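Local structure of glycoside hydrolase family 61 protein (Myceliophthora thermophila, 5UFV) at residues A[48-62]-A[168-180]. The protein cleaves cellulose chains oxidatively at a copper centre, attacking the glycosidic bond at C1 with the help of a reductant and O2 or H2O2. Sequence-based numbering, arbitrary orientation.
Sequences CNGGTGAALYAEAAP and FYPECAQIKVTGS
The carbonyl oxygen of A60 takes two hydrogen bonds from a single residue: T178 N lies 2.7 Å from A60 O, and T178 OG1 approaches the same face of the carbonyl from well above its plane. With OG1 set between backbone N and carbonyl carbon (chi1 59°), the hydroxyl sits beside its own amide. This doubled grip ends a short parallel ladder in which 58-60 forms an edge strand of the mixed sheet beside 168-177; K176 N to A58 O, at 2.8 Å, is one of its rungs. On one side of the ladder the methyls of A58 and A60 join I175, facing I9 of strand 4-9 in the other sheet, as expected in the AA9 beta-sandwich. On the other, K176 bends its chain so that CE rides over the centre of the Y57 ring, 3.5 Å from the centroid, while NZ makes a cation-pi contact with the same face and hydrogen-bonds N150.

Ahead of the ladder the loop is held by side chains. Q174 NE2 bonds L56 O at 2.8 Å and A54 O only weakly; L56 O lies close to the plane of the Q174 amide, whereas NE2 stands above the plane of the L56 carbonyl. Q174 OE1 accepts from W30 NE1, and a water 2.8 Å from Q174 OE1 accepts from A54 N. A leucine here, with no amide, would probably leave W30 NE1 and L56 O each short of a partner and hold the 54-56 backbone less firmly. Further back, the C48–C172 disulfide (chi3 -89°) ties the loop covalently to the strand, and N49 ND2 donates to P170 O at 3.3 Å. The labour is thus divided: disulfide and amides hold the loop, backbone rungs the edge strand, against a strand that also carries the copper ligand Y169.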
loop_
_atom_site.group_PDB
_atom_site.type_symbol
_atom_site.label_atom_id
_atom_site.label_comp_id
_atom_site.label_asym_id
_atom_site.label_seq_id
_atom_site.Cartn_x
_atom_site.Cartn_y
_atom_site.Cartn_z
ATOM N N CYS A 48 6.516 4.811 5.465
ATOM C CA CYS A 48 6.107 3.736 6.354
ATOM C C CYS A 48 5.478 4.313 7.606
ATOM O O CYS A 48 5.587 3.735 8.690
ATOM C CB CYS A 48 7.327 2.888 6.729
ATOM S SG CYS A 48 8.064 1.926 5.368
ATOM N N ASN A 49 4.800 5.452 7.451
ATOM C CA ASN A 49 4.105 6.101 8.555
ATOM C C ASN A 49 5.052 6.329 9.717
ATOM O O ASN A 49 4.657 6.190 10.873
ATOM C CB ASN A 49 2.900 5.255 8.995
ATOM C CG ASN A 49 1.695 6.074 9.409
ATOM O OD1 ASN A 49 1.787 7.224 9.785
ATOM N ND2 ASN A 49 0.557 5.453 9.369
ATOM N N GLY A 50 6.306 6.664 9.404
ATOM C CA GLY A 50 7.307 7.021 10.421
ATOM C C GLY A 50 7.977 5.857 11.139
ATOM O O GLY A 50 8.842 6.077 11.957
ATOM N N GLY A 51 7.594 4.618 10.851
ATOM C CA GLY A 51 8.296 3.440 11.400
ATOM C C GLY A 51 9.764 3.422 10.981
ATOM O O GLY A 51 10.185 4.122 10.048
ATOM N N THR A 52 10.550 2.639 11.695
ATOM C CA THR A 52 11.989 2.557 11.453
ATOM C C THR A 52 12.455 1.157 11.216
ATOM O O THR A 52 13.548 0.971 10.693
ATOM C CB THR A 52 12.787 3.048 12.661
ATOM O OG1 THR A 52 12.262 2.443 13.847
ATOM C CG2 THR A 52 12.718 4.582 12.775
ATOM N N GLY A 53 11.649 0.167 11.612
ATOM C CA GLY A 53 12.039 -1.215 11.452
ATOM C C GLY A 53 11.238 -2.179 12.269
ATOM O O GLY A 53 10.262 -1.818 12.904
ATOM N N ALA A 54 11.690 -3.420 12.247
ATOM C CA ALA A 54 11.012 -4.511 12.910
ATOM C C ALA A 54 11.956 -5.697 13.109
ATOM O O ALA A 54 12.900 -5.853 12.356
ATOM C CB ALA A 54 9.806 -4.928 12.094
ATOM N N ALA A 55 11.660 -6.550 14.090
ATOM C CA ALA A 55 12.574 -7.626 14.512
ATOM C C ALA A 55 12.437 -8.893 13.674
ATOM O O ALA A 55 13.420 -9.647 13.493
ATOM C CB ALA A 55 12.346 -7.953 15.982
ATOM N N LEU A 56 11.225 -9.137 13.190
ATOM C CA LEU A 56 10.923 -10.364 12.469
ATOM C C LEU A 56 10.622 -10.142 10.991
ATOM O O LEU A 56 10.399 -9.024 10.562
ATOM C CB LEU A 56 9.707 -11.039 13.102
ATOM C CG LEU A 56 9.810 -11.302 14.594
ATOM C CD1 LEU A 56 8.555 -12.020 15.092
ATOM C CD2 LEU A 56 11.082 -12.078 14.944
ATOM N N TYR A 57 10.579 -11.249 10.256
ATOM C CA TYR A 57 10.212 -11.303 8.842
ATOM C C TYR A 57 9.288 -12.510 8.615
ATOM O O TYR A 57 9.319 -13.473 9.373
ATOM C CB TYR A 57 11.447 -11.467 7.963
ATOM C CG TYR A 57 12.301 -12.634 8.392
ATOM C CD1 TYR A 57 11.999 -13.921 7.975
ATOM C CD2 TYR A 57 13.390 -12.455 9.272
ATOM C CE1 TYR A 57 12.764 -15.005 8.388
ATOM C CE2 TYR A 57 14.152 -13.523 9.688
ATOM C CZ TYR A 57 13.833 -14.796 9.241
ATOM O OH TYR A 57 14.566 -15.884 9.646
ATOM N N ALA A 58 8.450 -12.436 7.587
ATOM C CA ALA A 58 7.697 -13.592 7.138
ATOM C C ALA A 58 8.438 -14.230 5.951
ATOM O O ALA A 58 8.981 -13.521 5.108
ATOM C CB ALA A 58 6.304 -13.159 6.725
ATOM N N GLU A 59 8.467 -15.557 5.891
ATOM C CA GLU A 59 8.994 -16.268 4.718
ATOM C C GLU A 59 7.937 -16.368 3.657
ATOM O O GLU A 59 6.749 -16.511 3.953
ATOM C CB GLU A 59 9.498 -17.671 5.073
ATOM C CG GLU A 59 10.584 -17.651 6.152
ATOM C CD GLU A 59 11.785 -18.546 5.878
ATOM O OE1 GLU A 59 11.668 -19.552 5.126
ATOM O OE2 GLU A 59 12.859 -18.230 6.439
ATOM N N ALA A 60 8.371 -16.270 2.412
ATOM C CA ALA A 60 7.476 -16.426 1.277
ATOM C C ALA A 60 8.264 -16.654 0.012
ATOM O O ALA A 60 9.363 -16.142 -0.162
ATOM C CB ALA A 60 6.591 -15.206 1.100
ATOM N N ALA A 61 7.687 -17.442 -0.869
ATOM C CA ALA A 61 8.255 -17.661 -2.171
ATOM C C ALA A 61 7.439 -16.863 -3.181
ATOM O O ALA A 61 6.298 -16.466 -2.916
ATOM C CB ALA A 61 8.225 -19.150 -2.509
ATOM N N PRO A 62 8.022 -16.636 -4.355
ATOM C CA PRO A 62 7.284 -16.015 -5.434
ATOM C C PRO A 62 6.009 -16.785 -5.689
ATOM O O PRO A 62 6.018 -18.000 -5.552
ATOM C CB PRO A 62 8.236 -16.148 -6.619
ATOM C CG PRO A 62 9.603 -16.151 -6.002
ATOM C CD PRO A 62 9.438 -16.879 -4.706
ATOM N N PHE A 168 -3.406 9.869 2.901
ATOM C CA PHE A 168 -2.655 8.648 2.718
ATOM C C PHE A 168 -2.538 7.871 4.025
ATOM O O PHE A 168 -2.307 8.454 5.065
ATOM C CB PHE A 168 -1.259 8.986 2.261
ATOM C CG PHE A 168 -1.195 9.807 0.990
ATOM C CD1 PHE A 168 -1.283 11.189 1.025
ATOM C CD2 PHE A 168 -0.945 9.192 -0.237
ATOM C CE1 PHE A 168 -1.175 11.933 -0.140
ATOM C CE2 PHE A 168 -0.835 9.940 -1.408
ATOM C CZ PHE A 168 -0.954 11.310 -1.359
ATOM N N TYR A 169 -2.695 6.553 3.956
ATOM C CA TYR A 169 -2.622 5.683 5.124
ATOM C C TYR A 169 -1.741 4.502 4.750
ATOM O O TYR A 169 -2.234 3.581 4.105
ATOM C CB TYR A 169 -4.016 5.161 5.494
ATOM C CG TYR A 169 -5.036 6.233 5.800
ATOM C CD1 TYR A 169 -5.724 6.890 4.786
ATOM C CD2 TYR A 169 -5.326 6.560 7.107
ATOM C CE1 TYR A 169 -6.674 7.845 5.084
ATOM C CE2 TYR A 169 -6.262 7.522 7.421
ATOM C CZ TYR A 169 -6.930 8.155 6.413
ATOM O OH TYR A 169 -7.849 9.104 6.784
ATOM N N PRO A 170 -0.437 4.540 5.123
ATOM C CA PRO A 170 0.511 3.497 4.739
ATOM C C PRO A 170 1.113 2.740 5.909
ATOM O O PRO A 170 1.220 3.284 7.002
ATOM C CB PRO A 170 1.620 4.310 4.084
ATOM C CG PRO A 170 1.679 5.541 4.953
ATOM C CD PRO A 170 0.283 5.781 5.482
ATOM N N GLU A 171 1.532 1.497 5.663
ATOM C CA GLU A 171 2.281 0.700 6.637
ATOM C C GLU A 171 3.224 -0.230 5.878
ATOM O O GLU A 171 2.909 -0.607 4.747
ATOM C CB GLU A 171 1.338 -0.131 7.506
ATOM C CG GLU A 171 0.739 0.581 8.715
ATOM C CD GLU A 171 -0.553 1.324 8.417
ATOM O OE1 GLU A 171 -1.349 0.880 7.572
ATOM O OE2 GLU A 171 -0.787 2.366 9.054
ATOM N N CYS A 172 4.361 -0.572 6.509
ATOM C CA CYS A 172 5.384 -1.507 5.976
ATOM C C CYS A 172 5.590 -2.719 6.890
ATOM O O CYS A 172 5.466 -2.611 8.130
ATOM C CB CYS A 172 6.748 -0.827 5.767
ATOM S SG CYS A 172 6.567 0.651 4.760
ATOM N N ALA A 173 5.917 -3.845 6.240
ATOM C CA ALA A 173 6.179 -5.143 6.887
ATOM C C ALA A 173 7.353 -5.812 6.207
ATOM O O ALA A 173 7.707 -5.439 5.093
ATOM C CB ALA A 173 4.963 -6.046 6.794
ATOM N N GLN A 174 7.941 -6.798 6.862
ATOM C CA GLN A 174 9.193 -7.403 6.395
ATOM C C GLN A 174 8.998 -8.831 5.836
ATOM O O GLN A 174 8.483 -9.722 6.521
ATOM C CB GLN A 174 10.223 -7.394 7.530
ATOM C CG GLN A 174 10.505 -5.992 8.034
ATOM C CD GLN A 174 11.718 -5.865 8.927
ATOM O OE1 GLN A 174 12.380 -4.835 8.915
ATOM N NE2 GLN A 174 12.003 -6.879 9.706
ATOM N N ILE A 175 9.403 -9.028 4.585
ATOM C CA ILE A 175 9.239 -10.312 3.892
ATOM C C ILE A 175 10.600 -10.818 3.416
ATOM O O ILE A 175 11.320 -10.104 2.693
ATOM C CB ILE A 175 8.361 -10.167 2.644
ATOM C CG1 ILE A 175 7.125 -9.335 2.957
ATOM C CG2 ILE A 175 7.986 -11.531 2.083
ATOM C CD1 ILE A 175 6.002 -10.092 3.604
ATOM N N LYS A 176 10.947 -12.036 3.837
ATOM C CA LYS A 176 12.107 -12.719 3.309
ATOM C C LYS A 176 11.626 -13.636 2.187
ATOM O O LYS A 176 11.002 -14.680 2.453
ATOM C CB LYS A 176 12.857 -13.510 4.381
ATOM C CG LYS A 176 14.178 -14.014 3.837
ATOM C CD LYS A 176 14.994 -14.857 4.806
ATOM C CE LYS A 176 15.338 -14.166 6.129
ATOM N NZ LYS A 176 16.370 -13.094 6.041
ATOM N N VAL A 177 11.897 -13.223 0.946
ATOM C CA VAL A 177 11.511 -13.954 -0.272
ATOM C C VAL A 177 12.509 -15.045 -0.610
ATOM O O VAL A 177 13.689 -14.760 -0.846
ATOM C CB VAL A 177 11.435 -13.001 -1.472
ATOM C CG1 VAL A 177 11.161 -13.752 -2.765
ATOM C CG2 VAL A 177 10.358 -11.960 -1.228
ATOM N N THR A 178 12.032 -16.286 -0.646
ATOM C CA THR A 178 12.877 -17.449 -0.888
ATOM C C THR A 178 12.936 -17.821 -2.371
ATOM O O THR A 178 12.450 -17.086 -3.225
ATOM C CB THR A 178 12.339 -18.654 -0.100
ATOM O OG1 THR A 178 10.991 -18.935 -0.514
ATOM C CG2 THR A 178 12.380 -18.365 1.403
ATOM N N GLY A 179 13.532 -18.972 -2.672
ATOM C CA GLY A 179 13.591 -19.477 -4.038
ATOM C C GLY A 179 14.812 -19.006 -4.803
ATOM O O GLY A 179 15.810 -18.561 -4.225
ATOM N N SER A 180 14.725 -19.105 -6.120
ATOM C CA SER A 180 15.856 -18.804 -6.996
ATOM C C SER A 180 15.369 -18.106 -8.253
ATOM O O SER A 180 15.816 -18.384 -9.365
ATOM C CB SER A 180 16.612 -20.089 -7.339
ATOM O OG SER A 180 15.731 -21.083 -7.834
HETATM O O HOH W 1 14.240 -3.654 10.603
#